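Local atomic coordinates of beta-N-acetylhexosaminidase (Thermotoga neapolitana, PDB entry 5BZA), a protein that probably hydrolyses terminal non-reducing N-acetyl-D-hexosamine residues from N-acetyl-beta-D-hexosaminides, as a member of glycosyl hydrolase family 3. Residues K41-L46 against I370-K375; R376-R381 against L399-V404; A215-D218 against L223-K226; R263-I266 against M272-L275; N50-S53 against R57-V60. All coordinates share one frame; numbering follows the deposited sequence.

Contact 1 (K41-L46 against I370-K375); sequences KEYLFL and IPEVAK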
# COMPACT_ATOMS: atom_id res chain seq x y z
N LYS B 41 6.72 10.65 -0.86
CA LYS B 41 8.04 10.31 -1.38
C LYS B 41 8.55 9.07 -0.64
O LYS B 41 9.17 9.15 0.43
CB LYS B 41 9.00 11.49 -1.26
CG LYS B 41 8.55 12.83 -2.00
CD LYS B 41 9.61 13.90 -1.72
CE LYS B 41 9.30 15.24 -2.36
NZ LYS B 41 8.46 15.09 -3.58
N GLU B 42 8.23 7.91 -1.20
CA GLU B 42 8.51 6.66 -0.51
C GLU B 42 9.97 6.54 -0.09
O GLU B 42 10.23 6.07 1.01
CB GLU B 42 8.09 5.47 -1.34
CG GLU B 42 8.22 4.15 -0.58
CD GLU B 42 7.60 3.01 -1.34
OE1 GLU B 42 8.10 2.70 -2.45
OE2 GLU B 42 6.59 2.45 -0.84
N TYR B 43 10.91 6.96 -0.94
CA TYR B 43 12.31 6.92 -0.52
C TYR B 43 12.47 7.72 0.78
O TYR B 43 13.19 7.29 1.70
CB TYR B 43 13.25 7.42 -1.61
CG TYR B 43 12.94 8.81 -2.16
CD1 TYR B 43 12.07 8.97 -3.22
CD2 TYR B 43 13.55 9.94 -1.62
CE1 TYR B 43 11.80 10.21 -3.73
CE2 TYR B 43 13.27 11.20 -2.12
CZ TYR B 43 12.39 11.33 -3.18
OH TYR B 43 12.10 12.60 -3.69
N LEU B 44 11.79 8.87 0.87
CA LEU B 44 11.88 9.66 2.10
C LEU B 44 11.26 8.95 3.28
O LEU B 44 11.88 8.85 4.35
CB LEU B 44 11.19 11.02 1.96
CG LEU B 44 11.96 12.29 1.59
CD1 LEU B 44 11.16 13.47 2.17
CD2 LEU B 44 13.39 12.30 2.12
N PHE B 45 10.05 8.45 3.09
CA PHE B 45 9.37 7.71 4.15
C PHE B 45 10.25 6.57 4.71
O PHE B 45 10.53 6.50 5.92
CB PHE B 45 8.02 7.20 3.60
CG PHE B 45 7.33 6.21 4.50
CD1 PHE B 45 6.94 6.56 5.79
CD2 PHE B 45 7.13 4.89 4.07
CE1 PHE B 45 6.33 5.62 6.64
CE2 PHE B 45 6.52 3.94 4.90
CZ PHE B 45 6.13 4.31 6.20
N LEU B 46 10.78 5.72 3.82
CA LEU B 46 11.62 4.60 4.24
C LEU B 46 12.90 5.04 4.94
O LEU B 46 13.29 4.45 5.99
CB LEU B 46 11.98 3.72 3.03
CG LEU B 46 10.80 3.05 2.35
CD1 LEU B 46 11.24 2.27 1.09
CD2 LEU B 46 10.09 2.13 3.34
N ILE B 370 14.46 9.74 -10.99
CA ILE B 370 15.87 10.12 -10.72
C ILE B 370 16.16 11.64 -10.60
O ILE B 370 16.96 12.07 -9.73
CB ILE B 370 16.81 9.48 -11.83
CG1 ILE B 370 16.78 7.95 -11.71
CG2 ILE B 370 18.26 10.03 -11.74
CD1 ILE B 370 17.75 7.18 -12.69
N PRO B 371 15.60 12.47 -11.50
CA PRO B 371 15.82 13.92 -11.38
C PRO B 371 15.34 14.53 -10.04
O PRO B 371 16.07 15.33 -9.44
CB PRO B 371 15.03 14.50 -12.55
CG PRO B 371 15.02 13.38 -13.55
CD PRO B 371 14.87 12.13 -12.74
N GLU B 372 14.14 14.17 -9.61
CA GLU B 372 13.61 14.66 -8.33
C GLU B 372 14.61 14.37 -7.22
O GLU B 372 15.02 15.28 -6.48
CB GLU B 372 12.24 14.02 -8.03
CG GLU B 372 11.58 14.45 -6.71
CD GLU B 372 10.37 13.57 -6.34
OE1 GLU B 372 9.37 13.57 -7.10
OE2 GLU B 372 10.45 12.85 -5.30
N VAL B 373 15.08 13.13 -7.16
CA VAL B 373 15.97 12.71 -6.09
C VAL B 373 17.32 13.44 -6.16
O VAL B 373 17.91 13.87 -5.15
CB VAL B 373 16.22 11.19 -6.15
CG1 VAL B 373 17.07 10.75 -4.96
CG2 VAL B 373 14.90 10.43 -6.20
N ALA B 374 17.82 13.57 -7.38
CA ALA B 374 19.12 14.20 -7.57
C ALA B 374 19.03 15.63 -7.10
O ALA B 374 19.96 16.13 -6.46
CB ALA B 374 19.57 14.11 -9.02
N LYS B 375 17.92 16.29 -7.41
CA LYS B 375 17.73 17.68 -6.99
C LYS B 375 17.80 17.95 -5.48
O LYS B 375 18.18 19.08 -5.09
CB LYS B 375 16.40 18.20 -7.53
CG LYS B 375 16.51 18.56 -9.01
CD LYS B 375 15.16 18.84 -9.63
CE LYS B 375 15.34 19.21 -11.10
NZ LYS B 375 14.06 19.08 -11.88

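Contact 2 (R376-R381 against L399-V404); sequences RFFKVR and LIFDFV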
# COMPACT_ATOMS: atom_id res chain seq x y z
N ARG B 376 17.51 16.97 -4.62
CA ARG B 376 17.68 17.14 -3.14
C ARG B 376 19.13 17.31 -2.70
O ARG B 376 19.44 17.90 -1.66
CB ARG B 376 17.10 15.95 -2.38
CG ARG B 376 15.64 15.69 -2.65
CD ARG B 376 15.06 14.69 -1.65
NE ARG B 376 15.10 15.15 -0.26
CZ ARG B 376 14.12 15.80 0.37
NH1 ARG B 376 12.97 16.07 -0.26
NH2 ARG B 376 14.27 16.16 1.63
N PHE B 377 20.04 16.79 -3.54
CA PHE B 377 21.46 16.61 -3.19
C PHE B 377 22.40 17.48 -4.02
O PHE B 377 23.50 17.82 -3.58
CB PHE B 377 21.84 15.14 -3.35
CG PHE B 377 21.13 14.21 -2.41
CD1 PHE B 377 21.60 13.99 -1.12
CD2 PHE B 377 19.99 13.54 -2.83
CE1 PHE B 377 20.93 13.11 -0.24
CE2 PHE B 377 19.32 12.68 -1.95
CZ PHE B 377 19.79 12.47 -0.66
N PHE B 378 21.99 17.81 -5.25
CA PHE B 378 22.89 18.50 -6.17
C PHE B 378 22.19 19.62 -6.87
O PHE B 378 21.02 19.48 -7.22
CB PHE B 378 23.50 17.50 -7.25
CG PHE B 378 24.30 16.40 -6.64
CD1 PHE B 378 25.62 16.60 -6.31
CD2 PHE B 378 23.71 15.20 -6.28
CE1 PHE B 378 26.35 15.63 -5.70
CE2 PHE B 378 24.43 14.22 -5.64
CZ PHE B 378 25.75 14.44 -5.35
N LYS B 379 22.91 20.71 -7.13
CA LYS B 379 22.39 21.68 -8.09
C LYS B 379 22.38 20.99 -9.46
O LYS B 379 23.34 20.32 -9.87
CB LYS B 379 23.23 22.96 -8.13
CG LYS B 379 23.73 23.41 -6.81
CD LYS B 379 24.47 24.74 -6.94
CE LYS B 379 25.94 24.45 -6.92
NZ LYS B 379 26.78 25.65 -7.09
N VAL B 380 21.26 21.13 -10.16
CA VAL B 380 21.09 20.48 -11.44
C VAL B 380 20.96 21.52 -12.55
O VAL B 380 20.03 22.34 -12.53
CB VAL B 380 19.87 19.58 -11.41
CG1 VAL B 380 19.55 19.04 -12.79
CG2 VAL B 380 20.08 18.45 -10.38
N ARG B 381 21.89 21.51 -13.51
CA ARG B 381 21.84 22.41 -14.66
C ARG B 381 20.95 21.91 -15.78
O ARG B 381 20.22 22.70 -16.38
CB ARG B 381 23.23 22.68 -15.28
CG ARG B 381 23.12 23.79 -16.35
CD ARG B 381 24.44 24.23 -16.94
NE ARG B 381 25.31 24.85 -15.95
CZ ARG B 381 26.52 25.31 -16.24
NH1 ARG B 381 26.97 25.23 -17.49
NH2 ARG B 381 27.28 25.85 -15.30
N LEU B 399 29.82 18.84 -14.12
CA LEU B 399 29.72 17.50 -13.55
C LEU B 399 28.65 16.79 -14.29
O LEU B 399 27.58 17.36 -14.52
CB LEU B 399 29.42 17.54 -12.05
CG LEU B 399 29.54 16.27 -11.19
CD1 LEU B 399 30.92 15.60 -11.31
CD2 LEU B 399 29.28 16.65 -9.72
N ILE B 400 28.95 15.56 -14.70
CA ILE B 400 27.99 14.80 -15.46
C ILE B 400 27.70 13.50 -14.74
O ILE B 400 28.62 12.79 -14.32
CB ILE B 400 28.49 14.51 -16.88
CG1 ILE B 400 28.91 15.82 -17.56
CG2 ILE B 400 27.37 13.87 -17.68
CD1 ILE B 400 29.49 15.66 -18.98
N PHE B 401 26.40 13.20 -14.57
CA PHE B 401 25.98 11.94 -13.98
C PHE B 401 25.40 11.11 -15.09
O PHE B 401 24.30 11.42 -15.57
CB PHE B 401 24.91 12.11 -12.89
CG PHE B 401 25.40 12.73 -11.60
CD1 PHE B 401 26.74 13.01 -11.40
CD2 PHE B 401 24.51 12.93 -10.54
CE1 PHE B 401 27.19 13.56 -10.21
CE2 PHE B 401 24.95 13.47 -9.31
CZ PHE B 401 26.29 13.79 -9.15
N ASP B 402 26.10 10.04 -15.48
CA ASP B 402 25.55 9.15 -16.50
C ASP B 402 24.89 7.97 -15.78
O ASP B 402 25.54 7.17 -15.08
CB ASP B 402 26.65 8.71 -17.49
CG ASP B 402 26.18 7.67 -18.53
OD1 ASP B 402 24.95 7.50 -18.74
OD2 ASP B 402 27.08 7.07 -19.21
N PHE B 403 23.58 7.87 -15.94
CA PHE B 403 22.85 6.77 -15.31
C PHE B 403 22.76 5.64 -16.31
O PHE B 403 21.90 5.59 -17.20
CB PHE B 403 21.47 7.23 -14.83
CG PHE B 403 21.55 8.14 -13.63
CD1 PHE B 403 21.66 7.61 -12.35
CD2 PHE B 403 21.63 9.51 -13.79
CE1 PHE B 403 21.77 8.44 -11.25
CE2 PHE B 403 21.75 10.34 -12.69
CZ PHE B 403 21.82 9.80 -11.42
N VAL B 404 23.72 4.75 -16.16
CA VAL B 404 24.03 3.76 -17.18
C VAL B 404 23.11 2.54 -17.13
O VAL B 404 22.99 1.87 -16.10
CB VAL B 404 25.45 3.30 -17.05
CG1 VAL B 404 25.77 2.31 -18.16
CG2 VAL B 404 26.41 4.51 -17.05

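Contact 3 (A215-D218 against L223-K226); sequences AVDD and LSKK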
# COMPACT_ATOMS: atom_id res chain seq x y z
N ALA B 215 -21.49 27.59 26.73
CA ALA B 215 -22.39 27.16 27.79
C ALA B 215 -21.64 26.46 28.90
O ALA B 215 -22.23 26.15 29.95
CB ALA B 215 -23.47 26.23 27.24
N VAL B 216 -20.33 26.22 28.72
CA VAL B 216 -19.56 25.43 29.67
C VAL B 216 -18.32 26.13 30.22
O VAL B 216 -18.00 25.97 31.42
CB VAL B 216 -19.07 24.05 29.01
CG1 VAL B 216 -18.25 23.22 29.99
CG2 VAL B 216 -20.24 23.22 28.44
N ASP B 217 -17.59 26.87 29.36
CA ASP B 217 -16.29 27.45 29.76
C ASP B 217 -15.79 28.43 28.69
O ASP B 217 -16.22 28.35 27.55
CB ASP B 217 -15.27 26.36 29.97
CG ASP B 217 -14.05 26.84 30.69
OD1 ASP B 217 -14.17 27.84 31.42
OD2 ASP B 217 -12.95 26.26 30.47
N ASP B 218 -14.91 29.38 29.02
CA ASP B 218 -14.48 30.33 27.99
C ASP B 218 -13.38 29.80 27.06
O ASP B 218 -13.20 30.32 25.97
CB ASP B 218 -13.88 31.58 28.58
CG ASP B 218 -14.87 32.45 29.28
OD1 ASP B 218 -16.08 32.25 29.18
OD2 ASP B 218 -14.36 33.37 29.91
N LEU B 223 -7.33 24.09 25.83
CA LEU B 223 -6.77 24.93 26.89
C LEU B 223 -7.67 25.06 28.12
O LEU B 223 -7.46 25.94 28.94
CB LEU B 223 -6.49 26.34 26.35
CG LEU B 223 -5.64 26.30 25.07
CD1 LEU B 223 -5.38 27.72 24.60
CD2 LEU B 223 -4.37 25.51 25.31
N SER B 224 -8.68 24.19 28.22
CA SER B 224 -9.69 24.32 29.26
C SER B 224 -9.52 23.32 30.39
O SER B 224 -9.78 22.12 30.23
CB SER B 224 -11.09 24.16 28.65
OG SER B 224 -12.05 23.94 29.67
N LYS B 225 -9.11 23.83 31.55
CA LYS B 225 -8.95 23.01 32.76
C LYS B 225 -10.28 22.39 33.19
O LYS B 225 -10.34 21.29 33.74
CB LYS B 225 -8.39 23.84 33.91
CG LYS B 225 -8.17 23.03 35.18
CD LYS B 225 -7.54 23.86 36.30
CE LYS B 225 -6.20 24.49 35.89
NZ LYS B 225 -5.49 25.07 37.09
N LYS B 226 -11.37 23.08 32.90
CA LYS B 226 -12.62 22.50 33.28
C LYS B 226 -12.89 21.27 32.43
O LYS B 226 -13.13 20.19 32.96
CB LYS B 226 -13.74 23.53 33.15
CG LYS B 226 -15.12 23.02 33.55
CD LYS B 226 -16.13 24.17 33.55
CE LYS B 226 -17.50 23.72 34.06
NZ LYS B 226 -17.39 22.94 35.34
O HOH W 1 -11.22 26.17 32.25

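Contact 4 (R263-I266 against M272-L275); sequences RFFI and MILL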
# COMPACT_ATOMS: atom_id res chain seq x y z
N ARG B 263 1.12 26.83 28.52
CA ARG B 263 0.74 26.95 29.94
C ARG B 263 -0.65 26.38 30.16
O ARG B 263 -0.85 25.53 31.02
CB ARG B 263 0.72 28.40 30.44
CG ARG B 263 0.59 28.50 31.99
CD ARG B 263 0.24 29.91 32.54
NE ARG B 263 0.72 30.98 31.67
CZ ARG B 263 -0.07 31.69 30.86
NH1 ARG B 263 -1.40 31.48 30.82
NH2 ARG B 263 0.47 32.63 30.09
N PHE B 264 -1.61 26.88 29.39
CA PHE B 264 -2.99 26.47 29.60
C PHE B 264 -3.10 24.95 29.37
O PHE B 264 -3.67 24.25 30.20
CB PHE B 264 -3.94 27.22 28.67
CG PHE B 264 -4.30 28.62 29.14
CD1 PHE B 264 -4.52 28.88 30.49
CD2 PHE B 264 -4.42 29.68 28.22
CE1 PHE B 264 -4.87 30.16 30.92
CE2 PHE B 264 -4.74 30.96 28.63
CZ PHE B 264 -4.99 31.21 29.99
N PHE B 265 -2.56 24.45 28.25
CA PHE B 265 -2.73 23.03 27.95
C PHE B 265 -2.16 22.15 29.07
O PHE B 265 -2.82 21.22 29.53
CB PHE B 265 -2.08 22.70 26.62
CG PHE B 265 -2.07 21.23 26.30
CD1 PHE B 265 -3.20 20.59 25.82
CD2 PHE B 265 -0.91 20.48 26.50
CE1 PHE B 265 -3.16 19.22 25.52
CE2 PHE B 265 -0.87 19.11 26.20
CZ PHE B 265 -2.00 18.48 25.71
N ILE B 266 -0.95 22.43 29.51
CA ILE B 266 -0.35 21.53 30.50
C ILE B 266 -1.01 21.69 31.87
O ILE B 266 -1.32 20.70 32.56
CB ILE B 266 1.17 21.74 30.58
CG1 ILE B 266 1.81 21.29 29.25
CG2 ILE B 266 1.77 20.90 31.70
CD1 ILE B 266 1.61 19.80 28.95
N MET B 272 0.61 15.67 25.91
CA MET B 272 1.49 15.92 24.79
C MET B 272 1.00 17.03 23.92
O MET B 272 -0.13 17.00 23.43
CB MET B 272 1.67 14.67 23.91
CG MET B 272 2.43 13.55 24.57
SD MET B 272 2.91 12.20 23.46
CE MET B 272 4.42 12.87 22.77
N ILE B 273 1.90 17.97 23.67
CA ILE B 273 1.61 19.06 22.74
C ILE B 273 1.89 18.66 21.29
O ILE B 273 3.02 18.32 20.96
CB ILE B 273 2.41 20.28 23.13
CG1 ILE B 273 1.91 20.72 24.52
CG2 ILE B 273 2.26 21.33 22.06
CD1 ILE B 273 2.74 21.75 25.23
N LEU B 274 0.86 18.68 20.43
CA LEU B 274 1.02 18.35 19.03
C LEU B 274 1.38 19.61 18.22
O LEU B 274 0.67 20.63 18.29
CB LEU B 274 -0.25 17.67 18.50
CG LEU B 274 -0.27 17.26 17.02
CD1 LEU B 274 0.63 16.01 16.80
CD2 LEU B 274 -1.65 16.99 16.46
N LEU B 275 2.54 19.59 17.55
CA LEU B 275 2.94 20.63 16.57
C LEU B 275 2.81 20.12 15.17
O LEU B 275 3.29 19.03 14.89
CB LEU B 275 4.38 21.05 16.78
CG LEU B 275 4.63 21.51 18.20
CD1 LEU B 275 6.09 21.82 18.38
CD2 LEU B 275 3.71 22.75 18.48

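Contact 5 (N50-S53 against R57-V60); sequences NFLS and RFIV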
# COMPACT_ATOMS: atom_id res chain seq x y z
N ASN B 50 13.92 4.30 8.87
CA ASN B 50 15.24 3.79 9.21
C ASN B 50 15.95 4.70 10.25
O ASN B 50 16.54 4.24 11.23
CB ASN B 50 16.10 3.64 7.93
CG ASN B 50 17.35 2.85 8.16
OD1 ASN B 50 17.33 1.81 8.82
ND2 ASN B 50 18.46 3.31 7.59
N PHE B 51 15.94 6.01 10.01
CA PHE B 51 16.41 6.96 11.00
C PHE B 51 15.72 6.77 12.37
O PHE B 51 16.39 6.79 13.43
CB PHE B 51 16.23 8.39 10.48
CG PHE B 51 16.64 9.43 11.47
CD1 PHE B 51 17.97 9.79 11.60
CD2 PHE B 51 15.68 10.03 12.29
CE1 PHE B 51 18.34 10.74 12.53
CE2 PHE B 51 16.05 10.99 13.23
CZ PHE B 51 17.38 11.35 13.35
N LEU B 52 14.40 6.60 12.39
CA LEU B 52 13.69 6.51 13.67
C LEU B 52 14.10 5.26 14.43
O LEU B 52 14.26 5.31 15.65
CB LEU B 52 12.16 6.53 13.46
CG LEU B 52 11.62 7.86 12.92
CD1 LEU B 52 10.13 7.76 12.53
CD2 LEU B 52 11.86 8.94 13.93
N SER B 53 14.34 4.16 13.70
CA SER B 53 14.73 2.88 14.35
C SER B 53 16.05 2.96 15.14
O SER B 53 16.32 2.17 16.05
CB SER B 53 14.84 1.77 13.33
OG SER B 53 16.10 1.84 12.67
N ARG B 57 13.12 5.35 21.19
CA ARG B 57 11.70 4.97 21.13
C ARG B 57 10.87 6.17 20.74
O ARG B 57 11.05 7.25 21.30
CB ARG B 57 11.22 4.43 22.48
CG ARG B 57 11.88 3.13 22.96
CD ARG B 57 11.39 2.78 24.37
NE ARG B 57 11.46 3.92 25.29
CZ ARG B 57 10.70 4.07 26.38
NH1 ARG B 57 9.80 3.15 26.70
NH2 ARG B 57 10.84 5.15 27.15
N PHE B 58 9.98 6.00 19.76
CA PHE B 58 9.09 7.06 19.34
C PHE B 58 7.69 6.48 19.22
O PHE B 58 7.54 5.32 18.84
CB PHE B 58 9.48 7.65 17.99
CG PHE B 58 10.86 8.18 17.91
CD1 PHE B 58 11.93 7.34 17.50
CD2 PHE B 58 11.12 9.53 18.19
CE1 PHE B 58 13.22 7.85 17.37
CE2 PHE B 58 12.39 10.04 18.08
CZ PHE B 58 13.47 9.20 17.66
N ILE B 59 6.68 7.29 19.52
CA ILE B 59 5.32 7.04 19.08
C ILE B 59 5.22 7.58 17.66
O ILE B 59 5.49 8.78 17.44
CB ILE B 59 4.27 7.74 20.01
CG1 ILE B 59 4.52 7.34 21.46
CG2 ILE B 59 2.85 7.38 19.56
CD1 ILE B 59 3.76 8.16 22.45
N VAL B 60 4.85 6.72 16.71
CA VAL B 60 4.83 7.07 15.29
C VAL B 60 3.41 6.97 14.77
O VAL B 60 2.79 5.89 14.86
CB VAL B 60 5.75 6.13 14.40
CG1 VAL B 60 5.69 6.54 12.90
CG2 VAL B 60 7.19 6.14 14.91

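Contact 1 (K41-L46 against I370-K375)
Tyr43 and Lys41 both direct their polar ends to one carboxylate oxygen, OE2 of Glu372. From Tyr43 OH to Glu372 OE2 the model measures 2.3 Å; the hydroxyl donates, but the bond is so short that its exact length is doubtful. The oxygen arrives at the edge of the phenol ring, near its plane, and the carboxylate is turned 45° against the ring. Lys41 NZ reaches the same OE2 at 3.5 Å, a salt bridge whose hydrogen bond is weak.

Apolar packing fixes the ring between two carbons. Val373 CG2 stands over one face, 4.2 Å from the Tyr43 ring centroid, while Lys41 CB lies against the opposite face, 3.8 Å above the plane. Two torsions bring the groups together: Tyr43 CG is wedged between its own N and carbonyl carbon (chi1 54°), and Glu372 reaches out with CG trans to N (chi1 179°). A methionine in place of Lys41 would probably leave the Glu372 carboxylate without its cationic mate, with the tyrosine hydroxyl as its one partner across this contact.

Lys41 occupies the N-cap position of helix 42-54, in the N-terminal domain, and Glu372 and Val373 belong to helix 364-377 of the C-terminal one, so the contact bridges the two domains. Helix 452-463 closes in beside them, with Pro452 against Tyr43 and Tyr456 and Phe459 against Val373.

Contact 2 (R376-R381 against L399-V404)
Phe378 and Phe401 meet through carbon alone, and the polar bonds nearby are those of the backbone: hydrogen bonds join Val347 to both Lys379 and Arg381, and Val348 to Leu399. Strand 347-352 therefore runs between strands 380-386 and 399-404, and the two phenylalanines meet across it.

The pair is a T-shaped (edge-to-face) stack. The ring planes stand at 85° and the centroids are 5.0 Å apart, and it is Phe401 that presents its edge. Its CZ points almost at the middle of the Phe378 face, 3.8 Å above that plane, and the adjacent CE2 comes within 3.7 Å of Phe378 CD2. All six ring carbons of Phe378 lie close to this leading edge, as expected when an edge is centred on a face. In both residues CG is trans to the carbonyl carbon (chi1 -60° in Phe378), and each residue's CB points toward the other segment.

Other side chains extend the cluster: Phe459 of helix 452-463 makes an edge-to-face pair with Phe378, and Phe428 meets the Phe401 ring with planes at about 55°. Val347 touches both rings. A serine in place of Phe378 would probably open a gap beside the Phe401 edge and leave that ring and Phe459 without the aromatic partner they share.

Phe378 follows helix 364-377, the connection from strand 347-352 to the parallel strand 380-386 next to it. This is a beta-alpha-beta crossover, and the stack belongs to the packing of helices on the sheet in an alpha/beta domain.

Contact 3 (A215-D218 against L223-K226)
The carboxylate of Asp217 is the flat group here, and Lys226 CB lies over one of its faces, 4.1 Å from Asp217 CG and almost straight above the plane. Ser224 OG, close to the carboxylate plane, donates a hydrogen bond of 2.6 Å to Asp217 OD2, which receives it on its anti lone pair, the one pointing away from OD1. Water 1 donates to the same OD2 from 2.5 Å, somewhat above the plane on the side where Lys226 lies, and accepts in turn from the backbone N of Lys226 at 3.2 Å. Asp217 CG stands trans to its own N (chi1 -166°), which swings the carboxylate out to the serine.

Ser224 is the N-cap of helix 225-235: its OG also takes the N-H of Leu227 in the first turn. That hydroxyl thus donates to the aspartate and accepts from the helix, so Asp217 is a second-shell group that probably orients the cap. The contact ties the middle of the long connection between strand 205-208 and helix 225-235 to the start of that helix, in a beta-to-alpha loop of the TIM barrel. A negative carboxylate close to the start of a helix would be stabilised by the helix dipole, and probably keeps its charge.

Lys226 runs back along the loop, its chain antiparallel beside Asp217. Its CD comes to 3.4 Å from the carbonyl O of Val216, and its CE to 4.2 Å from Val216 CG1. At the far end chi4 (48°) bends the ammonium group aside, where NZ forms a salt bridge with Glu230. Val216 also packs on Phe183 and Leu186 of helix 183-188.

Contact 4 (R263-I266 against M272-L275)
Phe265 is the first residue met by the 272-275 segment, which begins by laying its backbone against that ring. The carbonyl O of Met272 lies 3.3 Å from Phe265 CZ, at a slant to the ring, while Met272 N sits near the ring plane at its edge. The Met272 side chain heads away from the helix, so its share of the contact comes from main-chain atoms.

Ile273 follows with its side chain. CG1 is 3.5 Å from Phe265 CD2 and nearly as near to CE2, the two side chains lying alongside with their ends pointing opposite ways. One carbon further, CD1 passes 4.1 Å from Phe265 CD2 and reaches Ile266 CG1 at 4.2 Å, where the two isoleucines lie at about a right angle. The torsions account for this: Ile273 puts CG1 trans to its carbonyl carbon (chi1 -64°), which carries the long branch back to the helix, and Phe265 puts its ring trans to N (chi1 173°), toward the strand.

Helix 258-268 leads into strand 273-275, the last strand of the TIM barrel. Met272 bonds through its backbone to Val242 and Ser244, and Ile273 to Leu8 and Phe10, so the last strand joins the seventh to the first and closes the ring. Met247 touches both Phe265 and Ile273.

The side chains that touch are hydrocarbon and buried, with one carbonyl oxygen lying obliquely against the ring. Such a contact depends on fit and exclusion of water rather than on directed bonds between helix and strand.

Contact 5 (N50-S53 against R57-V60)
Leu52 and Phe58 bring the two backbones nearest, with their CA atoms 7.3 Å apart. The first lies in the last turns of helix 42-54. Phe58, in extended conformation, comes right before strand 59-62, and a short turn joins the two segments.

From the helix, Leu52 spreads its two methyls to different partners. CD2 sits over the middle of one Phe58 face, 3.9 Å from the ring centroid and 12° off the normal, a well-centred CH-pi contact. CD1 turns to the strand and meets Val60 CG2 at 4.1 Å. This fork depends on Leu52 holding CG trans to its carbonyl carbon and CD1 trans to CA (chi2 171°). The backbone takes part as well: the carbonyl O of Leu52 lies 3.2 Å from Phe58 CE1, a close approach to a ring C-H. Phe58 also packs on Ile24 of helix 18-27 and Val32 of strand 31-34.

Two sets of polar bonds lie beside the packing. Ser53 OG turns back on its own helix to donate to Asn50 O at 2.8 Å, tilted 21° from the carbonyl plane. On the strand side, Asn109 grips both ends of the touching stretch, its OD1 accepting from Val60 N and its ND2 donating to Phe58 O.

Helix 42-54 and strand 59-62 form one alpha-to-beta unit of the TIM barrel, packed here through buried carbon. Because one leucine covers the phenyl face and also meets the valine, side-chain shape probably governs the spacing of helix and strand here, while polar groups hold each backbone separately.

Helix 42-54 carries contact 1 at its start and contact 5 near its end, with centres 20 Å apart, and so links the domain interface to the barrel core. Helix 364-377 joins contact 1 to contact 2, 14 Å apart; Ile370 CG2 there packs on Phe403 CZ at 3.6 Å. Within the barrel, Leu223 CB of contact 3 lies 3.6 Å from Phe264 CB of contact 4, and Met272 SD of contact 4 touches Ile59 CD1 of contact 5 at 4.2 Å. The Phe265 side chain of contact 4 is about 8 Å from that of Asp245, which binds a cadmium ion with His161. Contacts 2 and 3 lie farthest apart, their centres 57 Å away from each other.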